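Local coordinates for protein phosphonate monoester hydrolase (Ruegeria pomeroyi, PDB 4UPK) that belongs to the sulfatase family of enzymes, within the alkaline phosphatase clan, at residues K360-Y368 and S431-E439; A460-E471 and H498-M509. All coordinates share one frame; numbering follows the deposited sequence.

Following the chain from the N terminus, contact 1 comes first: the loop 360-368, between strands 340-346 and 372-375 of the large mixed sheet, is met by strand 431-436, an outer strand of a small four-stranded antiparallel sheet. Contact 2 opens after contact 1 has closed, so the two are in series: the hairpin of strands 458-463 and 467-472 is covered by helix 499-515, which returns after strand 479-482. Strands 431-436 and 458-463 are neighbours, paired through Ser433 O and Ile461 N, 2.8 Å apart. One face of the small sheet therefore meets the loop of the main domain, while the hairpin's other face carries the helix.

Contact 1: K360-Y368 and S431-E439; sequences KMTVYDAAY and SFSELDISE
Leu435 points from its strand into the loop 360-368 and meets Met361, Thr362 and Tyr368 with its two methyl branches. Leu435 CD1 lies 3.8 Å from Met361 SD and 3.7 Å from Tyr368 OH, while Leu435 CD2 rests 3.7 Å from Thr362 O. Bends at chi2 and chi3 fold the Met361 chain, bringing CE within 3.5 Å of Asp436 O and also against Ile437 CG2. Farther along the strand, Ser433 sits beside the Tyr368 ring, its CB 3.8 Å from both CD2 and CE2.

The phenol is fixed from within its own loop: Tyr368 OH donates to Thr362 O over 2.7 Å, nearly in line with the carbonyl (163°), and so links Tyr368 back to Thr362 across the turn. Ser433 OG is hydrogen-bonded to Ser77 O and Arg463 NH1. Beyond Leu435, Asp436 OD1 accepts from Ser438 N, which makes an Asx turn as the chain leaves the strand, and from Ser438 OG through its syn lone pair; it also forms a salt bridge with Arg102. Largely apolar and buried, the arrangement is a loop-on-sheet packing that joins the main mixed-sheet domain of this sulfatase-family fold to its smaller antiparallel sheet.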
loop_
_atom_site.group_PDB
_atom_site.type_symbol
_atom_site.label_atom_id
_atom_site.label_comp_id
_atom_site.label_asym_id
_atom_site.label_seq_id
_atom_site.Cartn_x
_atom_site.Cartn_y
_atom_site.Cartn_z
ATOM N N LYS A 360 1.961 -3.846 37.832
ATOM C CA LYS A 360 2.258 -2.489 37.366
ATOM C C LYS A 360 1.026 -1.661 36.929
ATOM O O LYS A 360 1.211 -0.575 36.399
ATOM C CB LYS A 360 3.380 -2.537 36.299
ATOM C CG LYS A 360 3.085 -3.367 35.057
ATOM C CD LYS A 360 3.229 -4.844 35.269
ATOM C CE LYS A 360 3.070 -5.559 33.979
ATOM N NZ LYS A 360 2.702 -6.973 34.209
ATOM N N MET A 361 -0.220 -2.155 37.175
ATOM C CA MET A 361 -1.468 -1.426 36.859
ATOM C C MET A 361 -1.825 -0.483 38.029
ATOM O O MET A 361 -2.792 -0.697 38.764
ATOM C CB MET A 361 -2.638 -2.364 36.489
ATOM C CG MET A 361 -2.533 -2.945 35.075
ATOM S SD MET A 361 -2.637 -1.776 33.679
ATOM C CE MET A 361 -4.363 -1.270 33.812
ATOM N N THR A 362 -0.972 0.537 38.212
ATOM C CA THR A 362 -1.051 1.551 39.264
ATOM C C THR A 362 -0.332 2.833 38.816
ATOM O O THR A 362 0.137 2.912 37.677
ATOM C CB THR A 362 -0.575 0.981 40.627
ATOM O OG1 THR A 362 -0.856 1.934 41.640
ATOM C CG2 THR A 362 0.903 0.626 40.640
ATOM N N VAL A 363 -0.231 3.822 39.733
ATOM C CA VAL A 363 0.355 5.148 39.487
ATOM C C VAL A 363 1.624 5.420 40.314
ATOM O O VAL A 363 2.235 6.474 40.135
ATOM C CB VAL A 363 -0.703 6.281 39.636
ATOM C CG1 VAL A 363 -1.848 6.096 38.644
ATOM C CG2 VAL A 363 -1.232 6.373 41.072
ATOM N N TYR A 364 2.004 4.493 41.227
ATOM C CA TYR A 364 3.208 4.671 42.040
ATOM C C TYR A 364 4.474 4.390 41.244
ATOM O O TYR A 364 4.463 3.541 40.340
ATOM C CB TYR A 364 3.163 3.862 43.362
ATOM C CG TYR A 364 2.078 4.307 44.316
ATOM C CD1 TYR A 364 1.964 5.648 44.701
ATOM C CD2 TYR A 364 1.168 3.392 44.845
ATOM C CE1 TYR A 364 0.971 6.063 45.586
ATOM C CE2 TYR A 364 0.186 3.795 45.751
ATOM C CZ TYR A 364 0.093 5.132 46.119
ATOM O OH TYR A 364 -0.893 5.541 46.988
ATOM N N ASP A 365 5.558 5.119 41.586
ATOM C CA ASP A 365 6.866 5.076 40.935
ATOM C C ASP A 365 7.472 3.692 40.737
ATOM O O ASP A 365 8.050 3.447 39.677
ATOM C CB ASP A 365 7.867 6.044 41.608
ATOM C CG ASP A 365 7.569 7.526 41.383
ATOM O OD1 ASP A 365 6.724 7.850 40.501
ATOM O OD2 ASP A 365 8.200 8.361 42.053
ATOM N N ALA A 366 7.319 2.779 41.730
ATOM C CA ALA A 366 7.852 1.411 41.662
ATOM C C ALA A 366 7.379 0.639 40.406
ATOM O O ALA A 366 8.108 -0.214 39.911
ATOM C CB ALA A 366 7.538 0.643 42.947
ATOM N N ALA A 367 6.205 1.009 39.855
ATOM C CA ALA A 367 5.647 0.404 38.636
ATOM C C ALA A 367 6.318 0.925 37.336
ATOM O O ALA A 367 6.158 0.293 36.291
ATOM C CB ALA A 367 4.143 0.646 38.584
ATOM N N TYR A 368 7.064 2.064 37.406
ATOM C CA TYR A 368 7.667 2.760 36.256
ATOM C C TYR A 368 9.154 2.954 36.345
ATOM O O TYR A 368 9.800 2.923 35.306
ATOM C CB TYR A 368 6.997 4.145 35.999
ATOM C CG TYR A 368 5.499 4.070 35.838
ATOM C CD1 TYR A 368 4.660 4.102 36.944
ATOM C CD2 TYR A 368 4.912 4.005 34.572
ATOM C CE1 TYR A 368 3.277 3.992 36.810
ATOM C CE2 TYR A 368 3.526 3.911 34.425
ATOM C CZ TYR A 368 2.714 3.893 35.552
ATOM O OH TYR A 368 1.346 3.791 35.459
ATOM N N SER A 431 9.257 14.060 34.355
ATOM C CA SER A 431 9.001 12.881 33.527
ATOM C C SER A 431 7.483 12.684 33.416
ATOM O O SER A 431 6.702 13.194 34.228
ATOM C CB SER A 431 9.727 11.642 34.058
ATOM O OG SER A 431 9.202 11.229 35.309
ATOM N N PHE A 432 7.066 12.001 32.370
ATOM C CA PHE A 432 5.660 11.813 32.079
ATOM C C PHE A 432 5.318 10.332 31.767
ATOM O O PHE A 432 5.964 9.702 30.917
ATOM C CB PHE A 432 5.294 12.745 30.894
ATOM C CG PHE A 432 3.862 12.692 30.441
ATOM C CD1 PHE A 432 2.895 13.489 31.046
ATOM C CD2 PHE A 432 3.486 11.883 29.378
ATOM C CE1 PHE A 432 1.581 13.471 30.603
ATOM C CE2 PHE A 432 2.177 11.868 28.931
ATOM C CZ PHE A 432 1.228 12.645 29.558
ATOM N N SER A 433 4.276 9.812 32.418
ATOM C CA SER A 433 3.789 8.446 32.200
ATOM C C SER A 433 2.283 8.426 31.976
ATOM O O SER A 433 1.586 9.317 32.424
ATOM C CB SER A 433 4.162 7.522 33.364
ATOM O OG SER A 433 5.564 7.509 33.553
ATOM N N GLU A 434 1.792 7.411 31.279
ATOM C CA GLU A 434 0.378 7.226 30.981
ATOM C C GLU A 434 -0.073 5.791 31.281
ATOM O O GLU A 434 0.722 4.846 31.231
ATOM C CB GLU A 434 0.079 7.543 29.506
ATOM C CG GLU A 434 0.200 9.004 29.128
ATOM C CD GLU A 434 -0.119 9.253 27.670
ATOM O OE1 GLU A 434 -1.319 9.352 27.329
ATOM O OE2 GLU A 434 0.818 9.192 26.847
ATOM N N LEU A 435 -1.370 5.631 31.552
ATOM C CA LEU A 435 -1.974 4.322 31.799
ATOM C C LEU A 435 -3.382 4.373 31.257
ATOM O O LEU A 435 -3.925 5.456 31.069
ATOM C CB LEU A 435 -1.967 4.004 33.325
ATOM C CG LEU A 435 -2.257 2.559 33.767
ATOM C CD1 LEU A 435 -1.054 1.649 33.541
ATOM C CD2 LEU A 435 -2.636 2.516 35.249
ATOM N N ASP A 436 -3.937 3.217 30.914
ATOM C CA ASP A 436 -5.310 3.138 30.448
ATOM C C ASP A 436 -5.989 2.087 31.297
ATOM O O ASP A 436 -5.552 0.925 31.309
ATOM C CB ASP A 436 -5.435 2.838 28.937
ATOM C CG ASP A 436 -6.851 3.082 28.433
ATOM O OD1 ASP A 436 -7.754 2.316 28.811
ATOM O OD2 ASP A 436 -7.072 4.100 27.756
ATOM N N ILE A 437 -7.021 2.527 32.062
ATOM C CA ILE A 437 -7.803 1.710 32.991
ATOM C C ILE A 437 -9.172 1.276 32.430
ATOM O O ILE A 437 -10.098 1.006 33.196
ATOM C CB ILE A 437 -7.824 2.271 34.453
ATOM C CG1 ILE A 437 -8.460 3.665 34.545
ATOM C CG2 ILE A 437 -6.421 2.226 35.072
ATOM C CD1 ILE A 437 -8.830 4.082 35.876
ATOM N N SER A 438 -9.279 1.185 31.088
ATOM C CA SER A 438 -10.475 0.718 30.377
ATOM C C SER A 438 -10.104 -0.459 29.445
ATOM O O SER A 438 -8.931 -0.647 29.133
ATOM C CB SER A 438 -11.124 1.853 29.586
ATOM O OG SER A 438 -10.414 2.144 28.392
ATOM N N GLU A 439 -11.094 -1.282 29.081
ATOM C CA GLU A 439 -10.939 -2.454 28.213
ATOM C C GLU A 439 -12.186 -2.510 27.348
ATOM O O GLU A 439 -13.278 -2.631 27.916
ATOM C CB GLU A 439 -10.745 -3.747 29.034
ATOM C CG GLU A 439 -10.321 -4.954 28.205
ATOM C CD GLU A 439 -8.967 -4.827 27.535
ATOM O OE1 GLU A 439 -7.941 -4.738 28.248
ATOM O OE2 GLU A 439 -8.934 -4.802 26.286
#

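Contact 2: A460-E471 and H498-M509; sequences AILRDARFTLVE and HAADLARLSRQM
Helix packing across a beta hairpin defines this contact: helix 499-509 crosses strands 460-463 and 467-471 at 111° and 69°, with its axis just over 9 Å from each. This is the helix-on-sheet layer of the small antiparallel domain. Leu505 lies on the hairpin's face near its turn, CD1 pressing on Phe467 CB at 3.4 Å and CD2 on Asp464 CB at 3.6 Å. One turn on, Met509 extends from the helix with CG anti to its backbone N (chi1 -177°), then bends at chi3 to lay CE 3.4 Å from Ala460 O, while SD touches Glu471 CB. Leu469 CD2 lies against the helix backbone, 3.6 Å from Ser506 N, and its CD1 meets Leu502.

At the helix start, Asp501 CB sits off-centre over the Phe467 ring, and the N-cap residue His498 brings ND1 to the ring's edge. That same ND1 donates to Asp501 OD2 over 3.1 Å, and Arg504 NH2 bridges to OD1, so both carboxylate oxygens are held beside the ring. About two turns along the helix from His498, Ser506 OG donates to Glu471 OE2 at 2.6 Å from well above the carboxylate plane. OE2 also forms a salt bridge with Arg507 NH1 of the second subunit. Apolar packing thus fills the centre, and the buried Glu471 carboxylate, probably stabilised as an anion by serine and arginine, carries the contact into the subunit interface.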
loop_
_atom_site.group_PDB
_atom_site.type_symbol
_atom_site.label_atom_id
_atom_site.label_comp_id
_atom_site.label_asym_id
_atom_site.label_seq_id
_atom_site.Cartn_x
_atom_site.Cartn_y
_atom_site.Cartn_z
ATOM N N ALA A 460 -2.749 9.987 33.522
ATOM C CA ALA A 460 -1.485 10.648 33.240
ATOM C C ALA A 460 -0.778 10.994 34.548
ATOM O O ALA A 460 -1.444 11.326 35.538
ATOM C CB ALA A 460 -1.710 11.886 32.402
ATOM N N ILE A 461 0.569 10.816 34.565
ATOM C CA ILE A 461 1.452 11.070 35.721
ATOM C C ILE A 461 2.555 12.076 35.319
ATOM O O ILE A 461 3.198 11.890 34.289
ATOM C CB ILE A 461 2.070 9.743 36.282
ATOM C CG1 ILE A 461 0.987 8.659 36.606
ATOM C CG2 ILE A 461 3.000 10.002 37.488
ATOM C CD1 ILE A 461 1.390 7.241 36.340
ATOM N N LEU A 462 2.772 13.126 36.128
ATOM C CA LEU A 462 3.844 14.097 35.908
ATOM C C LEU A 462 4.744 14.123 37.150
ATOM O O LEU A 462 4.274 14.452 38.229
ATOM C CB LEU A 462 3.315 15.515 35.545
ATOM C CG LEU A 462 4.388 16.520 35.092
ATOM C CD1 LEU A 462 3.924 17.310 33.895
ATOM C CD2 LEU A 462 4.796 17.461 36.227
ATOM N N ARG A 463 6.020 13.767 36.993
ATOM C CA ARG A 463 6.983 13.726 38.093
ATOM C C ARG A 463 7.870 14.934 38.039
ATOM O O ARG A 463 8.764 15.020 37.207
ATOM C CB ARG A 463 7.818 12.436 38.100
ATOM C CG ARG A 463 6.979 11.173 38.230
ATOM C CD ARG A 463 7.802 9.937 38.043
ATOM N NE ARG A 463 6.943 8.784 37.783
ATOM C CZ ARG A 463 6.594 8.367 36.571
ATOM N NH1 ARG A 463 7.065 8.978 35.489
ATOM N NH2 ARG A 463 5.780 7.327 36.431
ATOM N N ASP A 464 7.591 15.882 38.916
ATOM C CA ASP A 464 8.321 17.121 39.097
ATOM C C ASP A 464 9.375 16.837 40.194
ATOM O O ASP A 464 9.293 15.803 40.867
ATOM C CB ASP A 464 7.270 18.191 39.492
ATOM C CG ASP A 464 7.750 19.491 40.071
ATOM O OD1 ASP A 464 8.317 20.297 39.318
ATOM O OD2 ASP A 464 7.479 19.740 41.254
ATOM N N ALA A 465 10.374 17.719 40.347
ATOM C CA ALA A 465 11.439 17.580 41.359
ATOM C C ALA A 465 10.893 17.400 42.806
ATOM O O ALA A 465 11.471 16.653 43.606
ATOM C CB ALA A 465 12.369 18.785 41.299
ATOM N N ARG A 466 9.766 18.084 43.111
ATOM C CA ARG A 466 9.089 18.053 44.400
ATOM C C ARG A 466 7.769 17.236 44.382
ATOM O O ARG A 466 7.515 16.458 45.294
ATOM C CB ARG A 466 8.817 19.491 44.888
ATOM C CG ARG A 466 8.132 19.518 46.249
ATOM C CD ARG A 466 7.939 20.893 46.789
ATOM N NE ARG A 466 7.093 20.838 47.975
ATOM C CZ ARG A 466 6.393 21.859 48.444
ATOM N NH1 ARG A 466 6.425 23.032 47.832
ATOM N NH2 ARG A 466 5.634 21.708 49.513
ATOM N N PHE A 467 6.923 17.454 43.379
ATOM C CA PHE A 467 5.632 16.787 43.337
ATOM C C PHE A 467 5.451 15.739 42.270
ATOM O O PHE A 467 6.175 15.704 41.270
ATOM C CB PHE A 467 4.513 17.825 43.185
ATOM C CG PHE A 467 4.341 18.840 44.293
ATOM C CD1 PHE A 467 3.562 18.552 45.406
ATOM C CD2 PHE A 467 4.877 20.117 44.179
ATOM C CE1 PHE A 467 3.357 19.510 46.411
ATOM C CE2 PHE A 467 4.668 21.073 45.182
ATOM C CZ PHE A 467 3.929 20.750 46.305
ATOM N N THR A 468 4.437 14.883 42.485
ATOM C CA THR A 468 3.933 13.909 41.524
ATOM C C THR A 468 2.441 14.176 41.441
ATOM O O THR A 468 1.753 14.193 42.460
ATOM C CB THR A 468 4.284 12.453 41.863
ATOM O OG1 THR A 468 5.697 12.302 41.828
ATOM C CG2 THR A 468 3.648 11.453 40.881
ATOM N N LEU A 469 1.976 14.449 40.239
ATOM C CA LEU A 469 0.583 14.720 39.942
ATOM C C LEU A 469 0.009 13.555 39.110
ATOM O O LEU A 469 0.658 13.087 38.172
ATOM C CB LEU A 469 0.455 16.061 39.168
ATOM C CG LEU A 469 -0.914 16.357 38.521
ATOM C CD1 LEU A 469 -1.930 16.871 39.535
ATOM C CD2 LEU A 469 -0.763 17.308 37.421
ATOM N N VAL A 470 -1.209 13.101 39.472
ATOM C CA VAL A 470 -1.955 12.077 38.752
ATOM C C VAL A 470 -3.278 12.725 38.309
ATOM O O VAL A 470 -3.996 13.279 39.136
ATOM C CB VAL A 470 -2.180 10.770 39.557
ATOM C CG1 VAL A 470 -3.037 9.771 38.776
ATOM C CG2 VAL A 470 -0.848 10.126 39.985
ATOM N N GLU A 471 -3.587 12.675 36.997
ATOM C CA GLU A 471 -4.842 13.209 36.457
ATOM C C GLU A 471 -5.554 12.147 35.646
ATOM O O GLU A 471 -4.918 11.451 34.848
ATOM C CB GLU A 471 -4.594 14.457 35.600
ATOM C CG GLU A 471 -4.117 15.664 36.399
ATOM C CD GLU A 471 -5.186 16.536 37.027
ATOM O OE1 GLU A 471 -6.369 16.119 37.065
ATOM O OE2 GLU A 471 -4.832 17.653 37.470
ATOM N N HIS A 498 -2.290 23.270 49.055
ATOM C CA HIS A 498 -1.662 22.763 47.832
ATOM C C HIS A 498 -2.446 23.060 46.541
ATOM O O HIS A 498 -2.077 22.565 45.482
ATOM C CB HIS A 498 -1.366 21.260 47.957
ATOM C CG HIS A 498 -0.289 20.921 48.947
ATOM N ND1 HIS A 498 1.034 21.271 48.729
ATOM C CD2 HIS A 498 -0.378 20.283 50.135
ATOM C CE1 HIS A 498 1.704 20.827 49.783
ATOM N NE2 HIS A 498 0.898 20.223 50.653
ATOM N N ALA A 499 -3.497 23.889 46.615
ATOM C CA ALA A 499 -4.339 24.257 45.464
ATOM C C ALA A 499 -3.561 24.974 44.333
ATOM O O ALA A 499 -3.782 24.673 43.162
ATOM C CB ALA A 499 -5.543 25.079 45.917
ATOM N N ALA A 500 -2.635 25.879 44.689
ATOM C CA ALA A 500 -1.791 26.591 43.732
ATOM C C ALA A 500 -0.760 25.659 43.074
ATOM O O ALA A 500 -0.503 25.815 41.880
ATOM C CB ALA A 500 -1.107 27.775 44.401
ATOM N N ASP A 501 -0.191 24.672 43.834
ATOM C CA ASP A 501 0.762 23.693 43.300
ATOM C C ASP A 501 0.053 22.785 42.325
ATOM O O ASP A 501 0.580 22.526 41.242
ATOM C CB ASP A 501 1.413 22.861 44.408
ATOM C CG ASP A 501 2.210 23.637 45.437
ATOM O OD1 ASP A 501 3.103 24.417 45.039
ATOM O OD2 ASP A 501 2.033 23.368 46.637
ATOM N N LEU A 502 -1.173 22.330 42.700
ATOM C CA LEU A 502 -2.062 21.467 41.902
ATOM C C LEU A 502 -2.391 22.126 40.551
ATOM O O LEU A 502 -2.244 21.481 39.508
ATOM C CB LEU A 502 -3.357 21.160 42.707
ATOM C CG LEU A 502 -4.401 20.208 42.091
ATOM C CD1 LEU A 502 -3.874 18.788 42.011
ATOM C CD2 LEU A 502 -5.683 20.231 42.896
ATOM N N ALA A 503 -2.802 23.417 40.576
ATOM C CA ALA A 503 -3.134 24.175 39.373
ATOM C C ALA A 503 -1.917 24.374 38.440
ATOM O O ALA A 503 -2.048 24.256 37.211
ATOM C CB ALA A 503 -3.758 25.513 39.758
ATOM N N ARG A 504 -0.742 24.676 39.030
ATOM C CA ARG A 504 0.528 24.901 38.331
ATOM C C ARG A 504 1.030 23.626 37.630
ATOM O O ARG A 504 1.437 23.684 36.459
ATOM C CB ARG A 504 1.585 25.452 39.319
ATOM C CG ARG A 504 2.986 25.659 38.708
ATOM C CD ARG A 504 4.011 26.152 39.716
ATOM N NE ARG A 504 4.011 25.356 40.943
ATOM C CZ ARG A 504 4.734 24.262 41.143
ATOM N NH1 ARG A 504 5.562 23.819 40.200
ATOM N NH2 ARG A 504 4.641 23.601 42.286
ATOM N N LEU A 505 0.998 22.474 38.351
ATOM C CA LEU A 505 1.429 21.177 37.809
ATOM C C LEU A 505 0.500 20.653 36.722
ATOM O O LEU A 505 0.974 20.063 35.748
ATOM C CB LEU A 505 1.605 20.132 38.916
ATOM C CG LEU A 505 2.798 20.349 39.828
ATOM C CD1 LEU A 505 2.551 19.723 41.131
ATOM C CD2 LEU A 505 4.077 19.828 39.203
ATOM N N SER A 506 -0.820 20.848 36.901
ATOM C CA SER A 506 -1.840 20.446 35.930
ATOM C C SER A 506 -1.716 21.263 34.618
ATOM O O SER A 506 -1.912 20.704 33.532
ATOM C CB SER A 506 -3.230 20.558 36.549
ATOM O OG SER A 506 -4.116 19.629 35.952
ATOM N N ARG A 507 -1.320 22.554 34.711
ATOM C CA ARG A 507 -1.087 23.378 33.509
ATOM C C ARG A 507 0.170 22.879 32.800
ATOM O O ARG A 507 0.187 22.775 31.566
ATOM C CB ARG A 507 -1.011 24.881 33.831
ATOM C CG ARG A 507 -0.778 25.800 32.605
ATOM C CD ARG A 507 -1.542 27.121 32.642
ATOM N NE ARG A 507 -1.877 27.533 33.998
ATOM C CZ ARG A 507 -3.109 27.695 34.446
ATOM N NH1 ARG A 507 -4.142 27.556 33.629
ATOM N NH2 ARG A 507 -3.321 28.005 35.716
ATOM N N GLN A 508 1.187 22.512 33.594
ATOM C CA GLN A 508 2.427 21.910 33.105
ATOM C C GLN A 508 2.118 20.574 32.391
ATOM O O GLN A 508 2.688 20.303 31.338
ATOM C CB GLN A 508 3.403 21.711 34.277
ATOM C CG GLN A 508 4.806 21.315 33.864
ATOM C CD GLN A 508 5.833 21.706 34.886
ATOM O OE1 GLN A 508 5.570 21.731 36.100
ATOM N NE2 GLN A 508 7.030 22.008 34.405
ATOM N N MET A 509 1.184 19.776 32.940
ATOM C CA MET A 509 0.717 18.516 32.335
ATOM C C MET A 509 -0.071 18.769 31.053
ATOM O O MET A 509 0.108 18.030 30.078
ATOM C CB MET A 509 -0.112 17.684 33.330
ATOM C CG MET A 509 -0.550 16.347 32.755
ATOM S SD MET A 509 -1.612 15.349 33.818
ATOM C CE MET A 509 -0.346 14.506 34.807
#